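Local coordinates for metallophosphoesterase TT1561-like domain-containing protein (Aquifex aeolicus, PDB 2YVT), which is of unknown function but belongs by sequence to the calcineurin-like metallophosphoesterases, which typically hydrolyse phosphate esters with bound metal ions, at residues G140-E145 with I179-P184; K50-A55 with E150-K155. One frame throughout, in Å; residues are numbered along the deposited sequence.

Interaction 1: residues G140-E145 with I179-P184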
ATOM      1  N   GLY A 140      -6.173   0.192   1.202  1.00  7.45           N
ATOM      2  CA  GLY A 140      -5.203   1.189   1.638  1.00  8.02           C
ATOM      3  C   GLY A 140      -5.643   2.052   2.806  1.00  7.60           C
ATOM      4  O   GLY A 140      -6.675   1.805   3.445  1.00  8.15           O
ATOM      5  N   GLY A 141      -4.838   3.064   3.094  1.00  7.25           N
ATOM      6  CA  GLY A 141      -5.122   3.971   4.193  1.00  7.63           C
ATOM      7  C   GLY A 141      -4.734   3.417   5.547  1.00  7.39           C
ATOM      8  O   GLY A 141      -4.404   2.236   5.682  1.00  7.88           O
ATOM      9  N   LEU A 142      -4.780   4.281   6.554  1.00  7.24           N
ATOM     10  CA  LEU A 142      -4.509   3.878   7.932  1.00  7.13           C
ATOM     11  C   LEU A 142      -5.757   3.227   8.500  1.00  8.86           C
ATOM     12  O   LEU A 142      -6.808   3.859   8.582  1.00  8.63           O
ATOM     13  CB  LEU A 142      -4.113   5.090   8.772  1.00  9.09           C
ATOM     14  CG  LEU A 142      -3.573   4.750  10.164  1.00 10.88           C
ATOM     15  CD1 LEU A 142      -2.207   4.060  10.084  1.00 13.14           C
ATOM     16  CD2 LEU A 142      -3.496   6.015  10.998  1.00 13.41           C
ATOM     17  N   LEU A 143      -5.640   1.959   8.879  1.00  8.69           N
ATOM     18  CA  LEU A 143      -6.773   1.235   9.464  1.00  8.42           C
ATOM     19  C   LEU A 143      -6.699   1.419  10.972  1.00  9.40           C
ATOM     20  O   LEU A 143      -5.633   1.269  11.587  1.00 10.98           O
ATOM     21  CB  LEU A 143      -6.766  -0.241   9.050  1.00  8.88           C
ATOM     22  CG  LEU A 143      -6.620  -0.468   7.534  1.00  9.26           C
ATOM     23  CD1 LEU A 143      -6.791  -1.932   7.162  1.00 11.49           C
ATOM     24  CD2 LEU A 143      -7.573   0.434   6.716  1.00  9.70           C
ATOM     25  N   THR A 144      -7.836   1.810  11.534  1.00  9.82           N
ATOM     26  CA  THR A 144      -7.939   2.257  12.916  1.00 10.45           C
ATOM     27  C   THR A 144      -9.184   1.660  13.536  1.00 11.05           C
ATOM     28  O   THR A 144     -10.012   1.056  12.850  1.00 10.30           O
ATOM     29  CB  THR A 144      -8.092   3.798  13.010  1.00 10.89           C
ATOM     30  OG1 THR A 144      -9.385   4.180  12.513  1.00 11.87           O
ATOM     31  CG2 THR A 144      -6.994   4.527  12.229  1.00 11.90           C
ATOM     32  N   GLU A 145      -9.345   1.865  14.837  1.00 12.04           N
ATOM     33  CA  GLU A 145     -10.539   1.382  15.505  1.00 12.97           C
ATOM     34  C   GLU A 145     -11.759   2.227  15.181  1.00 13.94           C
ATOM     35  O   GLU A 145     -12.827   1.671  14.930  1.00 15.99           O
ATOM     36  CB  GLU A 145     -10.331   1.278  17.020  1.00 13.15           C
ATOM     37  CG  GLU A 145      -9.287   0.225  17.400  1.00 13.26           C
ATOM     38  CD  GLU A 145      -9.641  -1.187  16.932  1.00 12.93           C
ATOM     39  OE1 GLU A 145     -10.802  -1.442  16.547  1.00 14.94           O
ATOM     40  OE2 GLU A 145      -8.743  -2.055  16.931  1.00 14.41           O
ATOM     41  N   ILE A 179      -2.983  -6.861   0.224  1.00  9.32           N
ATOM     42  CA  ILE A 179      -2.036  -5.759   0.284  1.00  8.29           C
ATOM     43  C   ILE A 179      -2.686  -4.636   1.064  1.00  8.32           C
ATOM     44  O   ILE A 179      -3.749  -4.149   0.675  1.00  9.46           O
ATOM     45  CB  ILE A 179      -1.640  -5.255  -1.126  1.00  7.99           C
ATOM     46  CG1 ILE A 179      -1.191  -6.423  -2.017  1.00  8.63           C
ATOM     47  CG2 ILE A 179      -0.533  -4.193  -1.025  1.00  9.55           C
ATOM     48  CD1 ILE A 179      -1.001  -6.061  -3.474  1.00  9.66           C
ATOM     49  N   PHE A 180      -2.053  -4.245   2.171  1.00  8.28           N
ATOM     50  CA  PHE A 180      -2.576  -3.198   3.048  1.00  8.81           C
ATOM     51  C   PHE A 180      -1.501  -2.164   3.283  1.00  8.06           C
ATOM     52  O   PHE A 180      -0.327  -2.508   3.397  1.00  9.37           O
ATOM     53  CB  PHE A 180      -2.973  -3.765   4.425  1.00 10.43           C
ATOM     54  CG  PHE A 180      -3.958  -4.896   4.367  1.00 10.81           C
ATOM     55  CD1 PHE A 180      -5.238  -4.705   3.857  1.00 12.53           C
ATOM     56  CD2 PHE A 180      -3.599  -6.153   4.837  1.00 12.30           C
ATOM     57  CE1 PHE A 180      -6.150  -5.769   3.805  1.00 12.19           C
ATOM     58  CE2 PHE A 180      -4.497  -7.215   4.798  1.00 12.61           C
ATOM     59  CZ  PHE A 180      -5.775  -7.022   4.284  1.00 12.44           C
ATOM     60  N   TYR A 181      -1.892  -0.894   3.379  1.00  7.88           N
ATOM     61  CA  TYR A 181      -0.960   0.103   3.882  1.00  7.97           C
ATOM     62  C   TYR A 181      -0.601  -0.216   5.341  1.00  7.84           C
ATOM     63  O   TYR A 181       0.561  -0.172   5.737  1.00  8.82           O
ATOM     64  CB  TYR A 181      -1.548   1.512   3.755  1.00  9.14           C
ATOM     65  CG  TYR A 181      -0.726   2.559   4.456  1.00  8.33           C
ATOM     66  CD1 TYR A 181       0.514   2.952   3.950  1.00  8.49           C
ATOM     67  CD2 TYR A 181      -1.184   3.160   5.633  1.00  8.62           C
ATOM     68  CE1 TYR A 181       1.280   3.928   4.595  1.00  8.44           C
ATOM     69  CE2 TYR A 181      -0.437   4.142   6.282  1.00  7.76           C
ATOM     70  CZ  TYR A 181       0.795   4.517   5.763  1.00  9.54           C
ATOM     71  OH  TYR A 181       1.539   5.471   6.405  1.00 10.71           O
ATOM     72  N   THR A 182      -1.619  -0.543   6.133  1.00  8.23           N
ATOM     73  CA  THR A 182      -1.440  -0.767   7.562  1.00  7.48           C
ATOM     74  C   THR A 182      -1.023  -2.209   7.852  1.00  8.15           C
ATOM     75  O   THR A 182      -1.691  -3.145   7.406  1.00  8.25           O
ATOM     76  CB  THR A 182      -2.730  -0.437   8.319  1.00  8.22           C
ATOM     77  OG1 THR A 182      -3.117   0.898   8.017  1.00  8.83           O
ATOM     78  CG2 THR A 182      -2.530  -0.564   9.822  1.00  7.71           C
ATOM     79  N   PRO A 183       0.088  -2.388   8.595  1.00  8.93           N
ATOM     80  CA  PRO A 183       0.493  -3.735   8.975  1.00  8.37           C
ATOM     81  C   PRO A 183      -0.229  -4.236  10.228  1.00  8.90           C
ATOM     82  O   PRO A 183      -0.753  -3.431  11.007  1.00  8.74           O
ATOM     83  CB  PRO A 183       1.989  -3.574   9.278  1.00  8.39           C
ATOM     84  CG  PRO A 183       2.107  -2.177   9.819  1.00  9.88           C
ATOM     85  CD  PRO A 183       1.034  -1.365   9.093  1.00  8.08           C
ATOM     86  N   PRO A 184      -0.243  -5.559  10.424  1.00  8.85           N
ATOM     87  CA  PRO A 184      -0.742  -6.098  11.682  1.00  9.16           C
ATOM     88  C   PRO A 184       0.287  -5.923  12.785  1.00 10.69           C
ATOM     89  O   PRO A 184       1.461  -5.663  12.505  1.00 11.04           O
ATOM     90  CB  PRO A 184      -0.881  -7.589  11.381  1.00  9.70           C
ATOM     91  CG  PRO A 184       0.218  -7.858  10.391  1.00  9.31           C
ATOM     92  CD  PRO A 184       0.244  -6.622   9.524  1.00  9.53           C
TER
HETATM   93  O   HOH W   1      -4.374  -0.341   4.916  1.00  9.02           O

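Interaction 2: residues K50-A55 with E150-K155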
ATOM      1  N   LYS A  50      -1.582  17.715   8.501  1.00 12.86           N
ATOM      2  CA  LYS A  50      -1.442  18.614   9.643  1.00 14.04           C
ATOM      3  C   LYS A  50      -2.723  19.396   9.904  1.00 13.38           C
ATOM      4  O   LYS A  50      -3.123  19.543  11.056  1.00 13.90           O
ATOM      5  CB  LYS A  50      -0.267  19.575   9.460  1.00 16.24           C
ATOM      6  CG  LYS A  50       1.102  18.935   9.652  1.00 18.34           C
ATOM      7  CD  LYS A  50       2.205  19.979   9.535  1.00 21.82           C
ATOM      8  CE  LYS A  50       3.582  19.335   9.528  1.00 24.21           C
ATOM      9  NZ  LYS A  50       3.995  18.878  10.884  1.00 26.47           N
ATOM     10  N   GLU A  51      -3.379  19.874   8.844  1.00 13.67           N
ATOM     11  CA  GLU A  51      -4.632  20.612   9.034  1.00 13.08           C
ATOM     12  C   GLU A  51      -5.701  19.724   9.663  1.00 13.11           C
ATOM     13  O   GLU A  51      -6.397  20.137  10.593  1.00 13.14           O
ATOM     14  CB  GLU A  51      -5.136  21.251   7.735  1.00 13.37           C
ATOM     15  CG  GLU A  51      -6.593  21.740   7.802  1.00 13.81           C
ATOM     16  CD  GLU A  51      -6.860  22.785   8.893  1.00 15.46           C
ATOM     17  OE1 GLU A  51      -5.918  23.500   9.321  1.00 16.74           O
ATOM     18  OE2 GLU A  51      -8.034  22.893   9.314  1.00 15.35           O
ATOM     19  N   TYR A  52      -5.820  18.499   9.153  1.00 12.69           N
ATOM     20  CA  TYR A  52      -6.760  17.533   9.700  1.00 13.53           C
ATOM     21  C   TYR A  52      -6.506  17.264  11.186  1.00 12.84           C
ATOM     22  O   TYR A  52      -7.434  17.333  12.000  1.00 13.41           O
ATOM     23  CB  TYR A  52      -6.690  16.235   8.896  1.00 16.08           C
ATOM     24  CG  TYR A  52      -7.523  15.112   9.464  1.00 17.13           C
ATOM     25  CD1 TYR A  52      -8.897  15.047   9.232  1.00 17.99           C
ATOM     26  CD2 TYR A  52      -6.936  14.115  10.243  1.00 17.17           C
ATOM     27  CE1 TYR A  52      -9.660  14.012   9.752  1.00 18.08           C
ATOM     28  CE2 TYR A  52      -7.692  13.078  10.770  1.00 18.22           C
ATOM     29  CZ  TYR A  52      -9.054  13.039  10.524  1.00 17.88           C
ATOM     30  OH  TYR A  52      -9.803  12.003  11.047  1.00 19.75           O
ATOM     31  N   GLU A  53      -5.248  16.984  11.542  1.00 12.30           N
ATOM     32  CA  GLU A  53      -4.908  16.653  12.930  1.00 12.64           C
ATOM     33  C   GLU A  53      -5.093  17.857  13.853  1.00 12.19           C
ATOM     34  O   GLU A  53      -5.676  17.723  14.927  1.00 13.03           O
ATOM     35  CB  GLU A  53      -3.494  16.063  13.058  1.00 14.85           C
ATOM     36  CG  GLU A  53      -3.276  14.721  12.320  1.00 16.60           C
ATOM     37  CD  GLU A  53      -4.214  13.589  12.755  1.00 19.81           C
ATOM     38  OE1 GLU A  53      -4.817  13.656  13.854  1.00 21.59           O
ATOM     39  OE2 GLU A  53      -4.351  12.611  11.979  1.00 22.09           O
ATOM     40  N   ARG A  54      -4.628  19.026  13.414  1.00 13.16           N
ATOM     41  CA  ARG A  54      -4.785  20.261  14.189  1.00 13.15           C
ATOM     42  C   ARG A  54      -6.253  20.588  14.422  1.00 13.20           C
ATOM     43  O   ARG A  54      -6.648  20.938  15.537  1.00 14.21           O
ATOM     44  CB  ARG A  54      -4.113  21.444  13.484  1.00 13.51           C
ATOM     45  CG  ARG A  54      -2.591  21.421  13.489  1.00 15.42           C
ATOM     46  CD  ARG A  54      -2.012  21.566  14.893  1.00 16.76           C
ATOM     47  NE  ARG A  54      -2.370  22.836  15.538  1.00 18.63           N
ATOM     48  CZ  ARG A  54      -1.683  23.973  15.435  1.00 19.36           C
ATOM     49  NH1 ARG A  54      -0.579  24.046  14.698  1.00 19.68           N
ATOM     50  NH2 ARG A  54      -2.112  25.054  16.070  1.00 20.29           N
ATOM     51  N   ALA A  55      -7.062  20.453  13.370  1.00 13.17           N
ATOM     52  CA  ALA A  55      -8.485  20.758  13.472  1.00 13.44           C
ATOM     53  C   ALA A  55      -9.169  19.837  14.465  1.00 14.24           C
ATOM     54  O   ALA A  55      -9.961  20.288  15.286  1.00 14.89           O
ATOM     55  CB  ALA A  55      -9.162  20.683  12.108  1.00 14.11           C
ATOM     56  N   GLU A 150     -11.439  10.497   4.323  1.00  9.48           N
ATOM     57  CA  GLU A 150     -10.937  10.227   2.981  1.00  9.51           C
ATOM     58  C   GLU A 150     -10.469  11.458   2.223  1.00  9.57           C
ATOM     59  O   GLU A 150      -9.987  11.330   1.107  1.00 10.71           O
ATOM     60  CB  GLU A 150     -11.974   9.477   2.142  1.00  9.90           C
ATOM     61  CG  GLU A 150     -12.373   8.124   2.702  1.00 11.20           C
ATOM     62  CD  GLU A 150     -13.357   7.399   1.811  1.00 10.99           C
ATOM     63  OE1 GLU A 150     -14.443   7.957   1.512  1.00 14.76           O
ATOM     64  OE2 GLU A 150     -13.044   6.267   1.402  1.00 11.93           O
ATOM     65  N   ASP A 151     -10.620  12.644   2.815  1.00  9.42           N
ATOM     66  CA  ASP A 151     -10.268  13.877   2.110  1.00 10.16           C
ATOM     67  C   ASP A 151      -8.891  14.444   2.478  1.00  9.70           C
ATOM     68  O   ASP A 151      -8.083  14.704   1.599  1.00 10.92           O
ATOM     69  CB  ASP A 151     -11.363  14.935   2.299  1.00 11.66           C
ATOM     70  CG  ASP A 151     -12.671  14.550   1.624  1.00 14.40           C
ATOM     71  OD1 ASP A 151     -12.702  13.553   0.881  1.00 16.46           O
ATOM     72  OD2 ASP A 151     -13.679  15.248   1.834  1.00 17.00           O
ATOM     73  N   PHE A 152      -8.639  14.660   3.764  1.00  9.53           N
ATOM     74  CA  PHE A 152      -7.353  15.217   4.192  1.00  9.60           C
ATOM     75  C   PHE A 152      -6.307  14.128   4.312  1.00  9.99           C
ATOM     76  O   PHE A 152      -5.118  14.378   4.120  1.00 11.16           O
ATOM     77  CB  PHE A 152      -7.494  15.928   5.533  1.00 10.46           C
ATOM     78  CG  PHE A 152      -8.285  17.194   5.457  1.00 10.96           C
ATOM     79  CD1 PHE A 152      -7.640  18.423   5.314  1.00 10.67           C
ATOM     80  CD2 PHE A 152      -9.678  17.165   5.536  1.00 11.72           C
ATOM     81  CE1 PHE A 152      -8.380  19.605   5.235  1.00 11.87           C
ATOM     82  CE2 PHE A 152     -10.425  18.343   5.460  1.00 11.86           C
ATOM     83  CZ  PHE A 152      -9.773  19.563   5.313  1.00 11.59           C
ATOM     84  N   VAL A 153      -6.781  12.929   4.648  1.00  9.87           N
ATOM     85  CA  VAL A 153      -5.961  11.730   4.820  1.00  9.97           C
ATOM     86  C   VAL A 153      -6.877  10.551   4.519  1.00  9.00           C
ATOM     87  O   VAL A 153      -8.095  10.730   4.417  1.00  9.73           O
ATOM     88  CB  VAL A 153      -5.401  11.577   6.275  1.00 10.27           C
ATOM     89  CG1 VAL A 153      -4.236  12.537   6.529  1.00 12.70           C
ATOM     90  CG2 VAL A 153      -6.504  11.728   7.331  1.00 10.70           C
ATOM     91  N   LEU A 154      -6.307   9.353   4.388  1.00  7.90           N
ATOM     92  CA  LEU A 154      -7.108   8.133   4.289  1.00  8.02           C
ATOM     93  C   LEU A 154      -7.012   7.359   5.597  1.00  8.16           C
ATOM     94  O   LEU A 154      -5.962   6.802   5.923  1.00  9.29           O
ATOM     95  CB  LEU A 154      -6.635   7.232   3.142  1.00  7.59           C
ATOM     96  CG  LEU A 154      -6.573   7.775   1.723  1.00  7.28           C
ATOM     97  CD1 LEU A 154      -6.360   6.595   0.768  1.00  8.53           C
ATOM     98  CD2 LEU A 154      -7.851   8.538   1.404  1.00  9.27           C
ATOM     99  N   LYS A 155      -8.111   7.346   6.343  1.00  8.30           N
ATOM    100  CA  LYS A 155      -8.222   6.572   7.583  1.00  8.85           C
ATOM    101  C   LYS A 155      -9.555   5.832   7.576  1.00  9.01           C
ATOM    102  O   LYS A 155     -10.581   6.392   7.184  1.00  9.05           O
ATOM    103  CB  LYS A 155      -8.159   7.484   8.818  1.00 10.15           C
ATOM    104  CG  LYS A 155      -6.856   8.251   8.995  1.00 13.07           C
ATOM    105  CD  LYS A 155      -6.810   8.851  10.404  1.00 16.02           C
ATOM    106  CE  LYS A 155      -5.499   9.546  10.696  1.00 18.85           C
ATOM    107  NZ  LYS A 155      -5.497  10.132  12.069  1.00 20.64           N
TER

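Interaction 1: residues G140-E145 with I179-P184
Thr182 OG1 bridges two points of the 140-145 backbone. It accepts a bond from Leu143 N at 2.9 Å, nearly straight with an angle of 162° at the hydrogen, and donates its own proton to Gly141 O at 3.0 Å. The donated bond lies in the carbonyl plane, on a lone pair, with a C=O...donor angle of 129°. Thr182 can serve both groups because OG1 is anti to the carbonyl carbon and beside the backbone N (chi1 -56°). Gly141 O has a second donor: water 1, 2.7 Å from Gly141 O, which in turn accepts from Thr182 N. Two donors therefore hold this buried carbonyl, and the hydroxyl and the water link the same two residues by separate routes.

The contact joins the adjacent parallel strands 134-144 and 175-180 of one sheet of the calcineurin-like fold, just where the second strand gives way to a loop. In relatives, metal-binding loops follow such strand ends. The Tyr181 ring, whose hydroxyl bonds to Lys98 and more weakly to Asn41, and which meets the His220 ring, lies in the corresponding region, consistent with a place beside the family's active-site cleft.

Gly141 O also lies at the edge of the Tyr181 ring, near its plane, 3.4 Å from Tyr181 CD2. Beyond it, Leu142 CD1 meets Tyr181 CE2 at 4.2 Å, the two side chains crossing obliquely. Gly140 CA packs against Tyr181 CB at 4.2 Å, while the positive phi of Gly141 suits glycine. On the Thr182 side, Leu143 CG approaches Thr182 CB to 4.0 Å, and the same leucine packs on Ile207 of helix 202-211.

Interaction 2: residues K50-A55 with E150-K155
Tyr52 and Phe152 make the tightest apolar meeting between helix 46-57 and the loop that leads into strand 155-157, with Tyr52 CB and Phe152 CB 3.5 Å apart. The two side chains then diverge. Phe152 runs alongside Glu51, placing Phe152 CE1 3.8 Å from the methylene Glu51 CG, and continues to Pro62 and Ile67. The carboxylate of Glu51 is engaged elsewhere, by Arg60 and by Asn63 N.

A CH-pi contact covers one face of the Tyr52 ring. Val153 CG2 sits 4.0 Å from the Tyr52 ring centroid and 19° off its normal, displaced slightly toward the rim. With its chi1 at -76°, Val153 carries this methyl between its backbone N and carbonyl carbon, and the Tyr52 side chain crosses it at about a right angle.

The charged part lies at the ring's edge. Lys155 stays extended beyond CG and reaches Glu53 from the opposite direction, forming a salt bridge with Lys155 NZ 2.7 Å from Glu53 OE2, on the syn lone pair. Glu53 OE2 lies in the plane of the Tyr52 ring, and Lys155 NZ comes to 3.9 Å from Tyr52 CE2, also near that plane. With an alanine in place of Glu53 the Lys155 amine loses one of its two carboxylates and, held by Glu147 alone of the pair, is likely to be freer to swing away from the helix.

Glu147 OE1 forms a second salt bridge with Lys155 and accepts from Tyr52 OH. Lys155 is thus paired with two carboxylates, which would be expected to favour its charged form, and ion pairs border the aromatic and aliphatic packing.

Overall arrangement
The four segments interleave along the chain, and the two contacts, their centres 16 Å apart, meet through the pairing of strand 134-144 with the run into strand 155-157. Leu142 N of interaction 1 probably bonds to Leu154 O of interaction 2 at 2.9 Å, Gly141 CA packs on Leu154 CB at 3.7 Å, and Leu142 O lies 3.9 Å from Lys155 CB. The centre of interaction 1 lies about 8 Å from the centre of the chain, that of interaction 2 about 18 Å, toward the periphery. Lys98 ties them again: its backbone bonds with Leu154 and its amine with Tyr181, in what is probably the region where relatives of the family bind metals.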